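Local coordinates for DUF4442 domain-containing protein (PDB 1SH8), which is of unknown function but belongs to the hotdog-fold superfamily and is probably a thioesterase, at residues Met3-Glu15 / Leu63-Ser75. Sequence-based numbering, arbitrary orientation.
Sequences MPLPTELARHLTE and LPGGALFLTSFDS
Leu70 reaches across from helix 64-72 and meets the segment 3-15 with both branches. Its CD1 rests 3.5 Å from Thr14 OG1 and also touches Leu13 CB, while CD2 turns to Leu5 CD1. A forked aliphatic chain suits this place, since it fills the space between two helices that run antiparallel at 155° with axes 9.9 Å apart. Ala10, small and buried, leaves room for Leu70, whose CA is 6.4 Å from the CA of Ala10. Farther along, Thr14 offers its methyl to Ala67 CB and Leu63 CD2. That methyl lies anti to the backbone N, which leaves the hydroxyl (chi1 -64°) beside the N and able to donate to Ala10 O at 2.8 Å. Ala10 O thus takes two bonds, from Thr14 OG1 and Thr14 N on opposite faces of its plane. At the other end, Pro4 turns the CB-CG-CD edge of its compact apolar ring, which needs no polar partner, to backbone carbonyls, CD 3.1 Å from Thr71 O and CB 3.3 Å from Phe73 O. Thr71 O is buried there with no polar partner in the model. Behind this layer, Thr71 OG1 bonds to Glu32 O, and Ser72 OG donates to Leu68 O and bonds to Gly34 N, tying the helix end to the end of strand 27-32 and the turn that follows. Leu31 of strand 27-32 touches Thr14, Ala67 and Thr71, bridging both helices, and Val36 of strand 35-40 packs against Ala67, consistent with helices packed on sheet in a hotdog fold.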
ATOM      1  N   MET A   3     -22.804   7.618 -18.402  1.00 29.46           N
ATOM      2  CA  MET A   3     -21.923   7.877 -17.266  1.00 25.47           C
ATOM      3  C   MET A   3     -22.715   7.881 -15.960  1.00 23.30           C
ATOM      4  O   MET A   3     -23.702   8.606 -15.833  1.00 22.52           O
ATOM      5  CB  MET A   3     -21.259   9.243 -17.423  1.00 26.71           C
ATOM      6  CG  MET A   3     -20.504   9.440 -18.718  1.00 29.48           C
ATOM      7  SD  MET A   3     -20.433  11.188 -19.152  1.00 33.82           S
ATOM      8  CE  MET A   3     -19.391  11.833 -17.824  1.00 28.62           C
ATOM      9  N   PRO A   4     -22.299   7.070 -14.975  1.00 19.98           N
ATOM     10  CA  PRO A   4     -23.017   7.040 -13.697  1.00 17.99           C
ATOM     11  C   PRO A   4     -22.801   8.326 -12.890  1.00 16.19           C
ATOM     12  O   PRO A   4     -23.567   8.629 -11.973  1.00 15.65           O
ATOM     13  CB  PRO A   4     -22.436   5.809 -13.003  1.00 19.63           C
ATOM     14  CG  PRO A   4     -21.033   5.763 -13.528  1.00 20.47           C
ATOM     15  CD  PRO A   4     -21.244   6.042 -15.006  1.00 21.12           C
ATOM     16  N   LEU A   5     -21.751   9.073 -13.235  1.00 14.06           N
ATOM     17  CA  LEU A   5     -21.434  10.337 -12.564  1.00 13.66           C
ATOM     18  C   LEU A   5     -20.844  11.340 -13.547  1.00 13.37           C
ATOM     19  O   LEU A   5     -20.167  10.952 -14.500  1.00 14.26           O
ATOM     20  CB  LEU A   5     -20.397  10.136 -11.450  1.00 13.28           C
ATOM     21  CG  LEU A   5     -20.755   9.501 -10.106  1.00 13.51           C
ATOM     22  CD1 LEU A   5     -19.479   9.355  -9.288  1.00 12.28           C
ATOM     23  CD2 LEU A   5     -21.773  10.359  -9.361  1.00 12.87           C
ATOM     24  N   PRO A   6     -21.107  12.643 -13.338  1.00 12.33           N
ATOM     25  CA  PRO A   6     -20.551  13.660 -14.239  1.00 11.91           C
ATOM     26  C   PRO A   6     -19.047  13.736 -13.931  1.00 11.13           C
ATOM     27  O   PRO A   6     -18.620  13.419 -12.820  1.00 10.61           O
ATOM     28  CB  PRO A   6     -21.318  14.925 -13.856  1.00 11.70           C
ATOM     29  CG  PRO A   6     -21.634  14.710 -12.407  1.00 12.03           C
ATOM     30  CD  PRO A   6     -22.022  13.248 -12.353  1.00 10.81           C
ATOM     31  N   THR A   7     -18.254  14.156 -14.909  1.00 11.65           N
ATOM     32  CA  THR A   7     -16.801  14.192 -14.762  1.00 11.38           C
ATOM     33  C   THR A   7     -16.158  14.950 -13.600  1.00 10.52           C
ATOM     34  O   THR A   7     -15.285  14.401 -12.914  1.00 10.39           O
ATOM     35  CB  THR A   7     -16.153  14.676 -16.062  1.00 12.51           C
ATOM     36  OG1 THR A   7     -16.680  13.908 -17.151  1.00 14.56           O
ATOM     37  CG2 THR A   7     -14.640  14.483 -16.008  1.00 13.86           C
ATOM     38  N   GLU A   8     -16.556  16.198 -13.373  1.00  8.89           N
ATOM     39  CA  GLU A   8     -15.944  16.963 -12.291  1.00 10.61           C
ATOM     40  C   GLU A   8     -16.199  16.331 -10.918  1.00  9.47           C
ATOM     41  O   GLU A   8     -15.307  16.293 -10.061  1.00  8.08           O
ATOM     42  CB  GLU A   8     -16.435  18.414 -12.317  1.00 12.42           C
ATOM     43  CG  GLU A   8     -16.068  19.165 -13.592  1.00 18.07           C
ATOM     44  CD  GLU A   8     -14.605  18.985 -13.986  1.00 24.28           C
ATOM     45  OE1 GLU A   8     -13.710  19.236 -13.145  1.00 25.67           O
ATOM     46  OE2 GLU A   8     -14.346  18.591 -15.146  1.00 29.01           O
ATOM     47  N   LEU A   9     -17.416  15.833 -10.718  1.00  7.87           N
ATOM     48  CA  LEU A   9     -17.767  15.196  -9.463  1.00  7.63           C
ATOM     49  C   LEU A   9     -16.963  13.901  -9.311  1.00  7.79           C
ATOM     50  O   LEU A   9     -16.456  13.599  -8.225  1.00  8.50           O
ATOM     51  CB  LEU A   9     -19.273  14.916  -9.424  1.00  8.10           C
ATOM     52  CG  LEU A   9     -19.842  14.136  -8.231  1.00  8.16           C
ATOM     53  CD1 LEU A   9     -19.419  14.763  -6.901  1.00  7.92           C
ATOM     54  CD2 LEU A   9     -21.358  14.105  -8.358  1.00  9.03           C
ATOM     55  N   ALA A  10     -16.828  13.143 -10.401  1.00  6.99           N
ATOM     56  CA  ALA A  10     -16.068  11.892 -10.345  1.00  7.38           C
ATOM     57  C   ALA A  10     -14.616  12.184  -9.979  1.00  6.83           C
ATOM     58  O   ALA A  10     -14.009  11.474  -9.174  1.00  7.84           O
ATOM     59  CB  ALA A  10     -16.141  11.162 -11.687  1.00  7.73           C
ATOM     60  N   ARG A  11     -14.066  13.243 -10.561  1.00  6.89           N
ATOM     61  CA  ARG A  11     -12.686  13.631 -10.284  1.00  7.73           C
ATOM     62  C   ARG A  11     -12.544  14.074  -8.827  1.00  7.79           C
ATOM     63  O   ARG A  11     -11.596  13.693  -8.142  1.00  7.16           O
ATOM     64  CB  ARG A  11     -12.260  14.753 -11.242  1.00  9.33           C
ATOM     65  CG  ARG A  11     -10.855  15.298 -11.009  1.00 12.85           C
ATOM     66  CD  ARG A  11     -10.890  16.466 -10.038  1.00 15.65           C
ATOM     67  NE  ARG A  11     -11.708  17.559 -10.562  1.00 16.05           N
ATOM     68  CZ  ARG A  11     -12.293  18.482  -9.805  1.00 16.01           C
ATOM     69  NH1 ARG A  11     -13.020  19.437 -10.369  1.00 15.90           N
ATOM     70  NH2 ARG A  11     -12.155  18.447  -8.486  1.00 14.61           N
ATOM     71  N   HIS A  12     -13.502  14.863  -8.347  1.00  7.05           N
ATOM     72  CA  HIS A  12     -13.459  15.330  -6.968  1.00  7.43           C
ATOM     73  C   HIS A  12     -13.478  14.145  -6.002  1.00  7.67           C
ATOM     74  O   HIS A  12     -12.678  14.080  -5.068  1.00  7.76           O
ATOM     75  CB  HIS A  12     -14.646  16.262  -6.686  1.00  7.24           C
ATOM     76  CG  HIS A  12     -14.612  16.891  -5.328  1.00  8.78           C
ATOM     77  ND1 HIS A  12     -15.163  16.295  -4.213  1.00  9.78           N
ATOM     78  CD2 HIS A  12     -14.064  18.054  -4.900  1.00  7.31           C
ATOM     79  CE1 HIS A  12     -14.955  17.064  -3.157  1.00  6.62           C
ATOM     80  NE2 HIS A  12     -14.290  18.135  -3.548  1.00 11.08           N
ATOM     81  N   LEU A  13     -14.389  13.203  -6.230  1.00  7.79           N
ATOM     82  CA  LEU A  13     -14.489  12.028  -5.362  1.00  7.72           C
ATOM     83  C   LEU A  13     -13.217  11.180  -5.417  1.00  8.32           C
ATOM     84  O   LEU A  13     -12.720  10.727  -4.387  1.00  9.33           O
ATOM     85  CB  LEU A  13     -15.708  11.188  -5.749  1.00  8.00           C
ATOM     86  CG  LEU A  13     -17.055  11.874  -5.481  1.00  9.18           C
ATOM     87  CD1 LEU A  13     -18.204  10.999  -5.984  1.00  9.34           C
ATOM     88  CD2 LEU A  13     -17.191  12.153  -3.982  1.00  9.42           C
ATOM     89  N   THR A  14     -12.683  10.980  -6.616  1.00  7.90           N
ATOM     90  CA  THR A  14     -11.471  10.186  -6.787  1.00  7.77           C
ATOM     91  C   THR A  14     -10.286  10.778  -6.025  1.00  9.05           C
ATOM     92  O   THR A  14      -9.561  10.068  -5.328  1.00 10.12           O
ATOM     93  CB  THR A  14     -11.084  10.079  -8.285  1.00  8.10           C
ATOM     94  OG1 THR A  14     -12.110   9.381  -8.995  1.00  8.47           O
ATOM     95  CG2 THR A  14      -9.767   9.327  -8.453  1.00  7.29           C
ATOM     96  N   GLU A  15     -10.101  12.084  -6.154  1.00  9.60           N
ATOM     97  CA  GLU A  15      -8.983  12.760  -5.512  1.00 11.24           C
ATOM     98  C   GLU A  15      -9.183  13.135  -4.055  1.00 12.82           C
ATOM     99  O   GLU A  15      -8.210  13.202  -3.299  1.00 13.95           O
ATOM    100  CB  GLU A  15      -8.632  14.038  -6.284  1.00 10.64           C
ATOM    101  CG  GLU A  15      -8.231  13.816  -7.736  1.00 10.67           C
ATOM    102  CD  GLU A  15      -7.935  15.118  -8.474  1.00 12.19           C
ATOM    103  OE1 GLU A  15      -8.117  16.209  -7.882  1.00 13.69           O
ATOM    104  OE2 GLU A  15      -7.524  15.052  -9.653  1.00 11.59           O
ATOM    105  N   LEU A  63      -5.662   2.636  -6.219  1.00  6.70           N
ATOM    106  CA  LEU A  63      -6.820   3.493  -6.460  1.00  7.57           C
ATOM    107  C   LEU A  63      -7.618   3.254  -7.746  1.00  6.94           C
ATOM    108  O   LEU A  63      -8.822   3.513  -7.775  1.00  8.15           O
ATOM    109  CB  LEU A  63      -6.412   4.967  -6.364  1.00  7.98           C
ATOM    110  CG  LEU A  63      -7.560   5.885  -5.940  1.00 10.31           C
ATOM    111  CD1 LEU A  63      -7.976   5.546  -4.518  1.00 11.98           C
ATOM    112  CD2 LEU A  63      -7.118   7.337  -6.024  1.00 12.17           C
ATOM    113  N   PRO A  64      -6.969   2.775  -8.827  1.00  7.24           N
ATOM    114  CA  PRO A  64      -7.751   2.546 -10.050  1.00  6.97           C
ATOM    115  C   PRO A  64      -8.974   1.654  -9.831  1.00  7.06           C
ATOM    116  O   PRO A  64      -9.964   1.766 -10.550  1.00  7.88           O
ATOM    117  CB  PRO A  64      -6.730   1.923 -10.995  1.00  6.90           C
ATOM    118  CG  PRO A  64      -5.479   2.669 -10.633  1.00  6.50           C
ATOM    119  CD  PRO A  64      -5.525   2.654  -9.104  1.00  5.78           C
ATOM    120  N   GLY A  65      -8.906   0.765  -8.841  1.00  7.90           N
ATOM    121  CA  GLY A  65     -10.039  -0.103  -8.557  1.00  7.52           C
ATOM    122  C   GLY A  65     -11.240   0.725  -8.134  1.00  7.72           C
ATOM    123  O   GLY A  65     -12.365   0.478  -8.566  1.00  8.72           O
ATOM    124  N   GLY A  66     -10.994   1.713  -7.281  1.00  7.77           N
ATOM    125  CA  GLY A  66     -12.064   2.582  -6.833  1.00  7.46           C
ATOM    126  C   GLY A  66     -12.448   3.610  -7.889  1.00  7.40           C
ATOM    127  O   GLY A  66     -13.624   3.951  -8.024  1.00  7.80           O
ATOM    128  N   ALA A  67     -11.470   4.115  -8.636  1.00  6.38           N
ATOM    129  CA  ALA A  67     -11.756   5.107  -9.673  1.00  6.29           C
ATOM    130  C   ALA A  67     -12.636   4.505 -10.772  1.00  7.04           C
ATOM    131  O   ALA A  67     -13.593   5.139 -11.216  1.00  6.67           O
ATOM    132  CB  ALA A  67     -10.454   5.656 -10.268  1.00  6.69           C
ATOM    133  N   LEU A  68     -12.312   3.290 -11.216  1.00  7.34           N
ATOM    134  CA  LEU A  68     -13.116   2.618 -12.245  1.00  8.04           C
ATOM    135  C   LEU A  68     -14.535   2.381 -11.714  1.00  8.38           C
ATOM    136  O   LEU A  68     -15.512   2.469 -12.454  1.00  8.27           O
ATOM    137  CB  LEU A  68     -12.478   1.284 -12.648  1.00  7.13           C
ATOM    138  CG  LEU A  68     -11.351   1.381 -13.679  1.00  8.09           C
ATOM    139  CD1 LEU A  68     -10.582   0.063 -13.740  1.00  8.03           C
ATOM    140  CD2 LEU A  68     -11.942   1.729 -15.043  1.00  6.80           C
ATOM    141  N   PHE A  69     -14.640   2.078 -10.423  1.00  8.54           N
ATOM    142  CA  PHE A  69     -15.941   1.872  -9.788  1.00  9.02           C
ATOM    143  C   PHE A  69     -16.761   3.168  -9.891  1.00  9.15           C
ATOM    144  O   PHE A  69     -17.940   3.147 -10.246  1.00  9.44           O
ATOM    145  CB  PHE A  69     -15.742   1.492  -8.313  1.00  9.51           C
ATOM    146  CG  PHE A  69     -16.898   1.867  -7.419  1.00 10.86           C
ATOM    147  CD1 PHE A  69     -18.055   1.094  -7.382  1.00 10.69           C
ATOM    148  CD2 PHE A  69     -16.831   3.010  -6.629  1.00  9.66           C
ATOM    149  CE1 PHE A  69     -19.128   1.454  -6.567  1.00 10.81           C
ATOM    150  CE2 PHE A  69     -17.900   3.378  -5.811  1.00 11.29           C
ATOM    151  CZ  PHE A  69     -19.051   2.598  -5.781  1.00 10.00           C
ATOM    152  N   LEU A  70     -16.127   4.293  -9.574  1.00  7.94           N
ATOM    153  CA  LEU A  70     -16.795   5.592  -9.635  1.00  8.22           C
ATOM    154  C   LEU A  70     -17.234   5.981 -11.046  1.00  8.64           C
ATOM    155  O   LEU A  70     -18.266   6.632 -11.224  1.00  9.02           O
ATOM    156  CB  LEU A  70     -15.882   6.691  -9.081  1.00  7.99           C
ATOM    157  CG  LEU A  70     -15.688   6.735  -7.564  1.00 10.02           C
ATOM    158  CD1 LEU A  70     -14.610   7.746  -7.219  1.00  8.99           C
ATOM    159  CD2 LEU A  70     -17.005   7.101  -6.883  1.00  9.18           C
ATOM    160  N   THR A  71     -16.460   5.596 -12.055  1.00  7.98           N
ATOM    161  CA  THR A  71     -16.821   5.957 -13.421  1.00  8.39           C
ATOM    162  C   THR A  71     -17.661   4.918 -14.151  1.00  8.75           C
ATOM    163  O   THR A  71     -18.277   5.229 -15.174  1.00 10.01           O
ATOM    164  CB  THR A  71     -15.575   6.200 -14.300  1.00  8.32           C
ATOM    165  OG1 THR A  71     -14.889   4.958 -14.519  1.00  8.88           O
ATOM    166  CG2 THR A  71     -14.640   7.203 -13.646  1.00  8.36           C
ATOM    167  N   SER A  72     -17.714   3.700 -13.623  1.00  8.54           N
ATOM    168  CA  SER A  72     -18.413   2.630 -14.322  1.00  8.94           C
ATOM    169  C   SER A  72     -19.655   2.015 -13.692  1.00 10.20           C
ATOM    170  O   SER A  72     -20.463   1.406 -14.399  1.00 10.75           O
ATOM    171  CB  SER A  72     -17.412   1.511 -14.626  1.00  9.42           C
ATOM    172  OG  SER A  72     -16.200   2.050 -15.120  1.00  8.84           O
ATOM    173  N   PHE A  73     -19.811   2.158 -12.382  1.00  9.32           N
ATOM    174  CA  PHE A  73     -20.956   1.562 -11.707  1.00  9.87           C
ATOM    175  C   PHE A  73     -21.795   2.564 -10.927  1.00  9.98           C
ATOM    176  O   PHE A  73     -21.386   3.706 -10.724  1.00  9.92           O
ATOM    177  CB  PHE A  73     -20.473   0.469 -10.749  1.00  9.93           C
ATOM    178  CG  PHE A  73     -19.688  -0.618 -11.419  1.00 10.88           C
ATOM    179  CD1 PHE A  73     -20.313  -1.515 -12.283  1.00 12.95           C
ATOM    180  CD2 PHE A  73     -18.317  -0.736 -11.205  1.00 11.86           C
ATOM    181  CE1 PHE A  73     -19.582  -2.519 -12.928  1.00 12.52           C
ATOM    182  CE2 PHE A  73     -17.581  -1.732 -11.842  1.00 12.61           C
ATOM    183  CZ  PHE A  73     -18.219  -2.625 -12.707  1.00 11.97           C
ATOM    184  N   ASP A  74     -22.984   2.117 -10.518  1.00  9.32           N
ATOM    185  CA  ASP A  74     -23.893   2.921  -9.703  1.00  9.42           C
ATOM    186  C   ASP A  74     -23.150   2.959  -8.373  1.00  9.31           C
ATOM    187  O   ASP A  74     -23.149   1.974  -7.634  1.00 10.04           O
ATOM    188  CB  ASP A  74     -25.222   2.184  -9.534  1.00 10.09           C
ATOM    189  CG  ASP A  74     -26.219   2.957  -8.691  1.00 10.31           C
ATOM    190  OD1 ASP A  74     -25.797   3.577  -7.691  1.00  9.00           O
ATOM    191  OD2 ASP A  74     -27.425   2.925  -9.027  1.00 11.16           O
ATOM    192  N   SER A  75     -22.520   4.093  -8.074  1.00 10.93           N
ATOM    193  CA  SER A  75     -21.711   4.227  -6.867  1.00 11.70           C
ATOM    194  C   SER A  75     -22.437   4.452  -5.548  1.00 12.12           C
ATOM    195  O   SER A  75     -21.807   4.722  -4.529  1.00 12.64           O
ATOM    196  CB  SER A  75     -20.645   5.308  -7.078  1.00 12.42           C
ATOM    197  OG  SER A  75     -21.213   6.480  -7.625  1.00 12.88           O
TER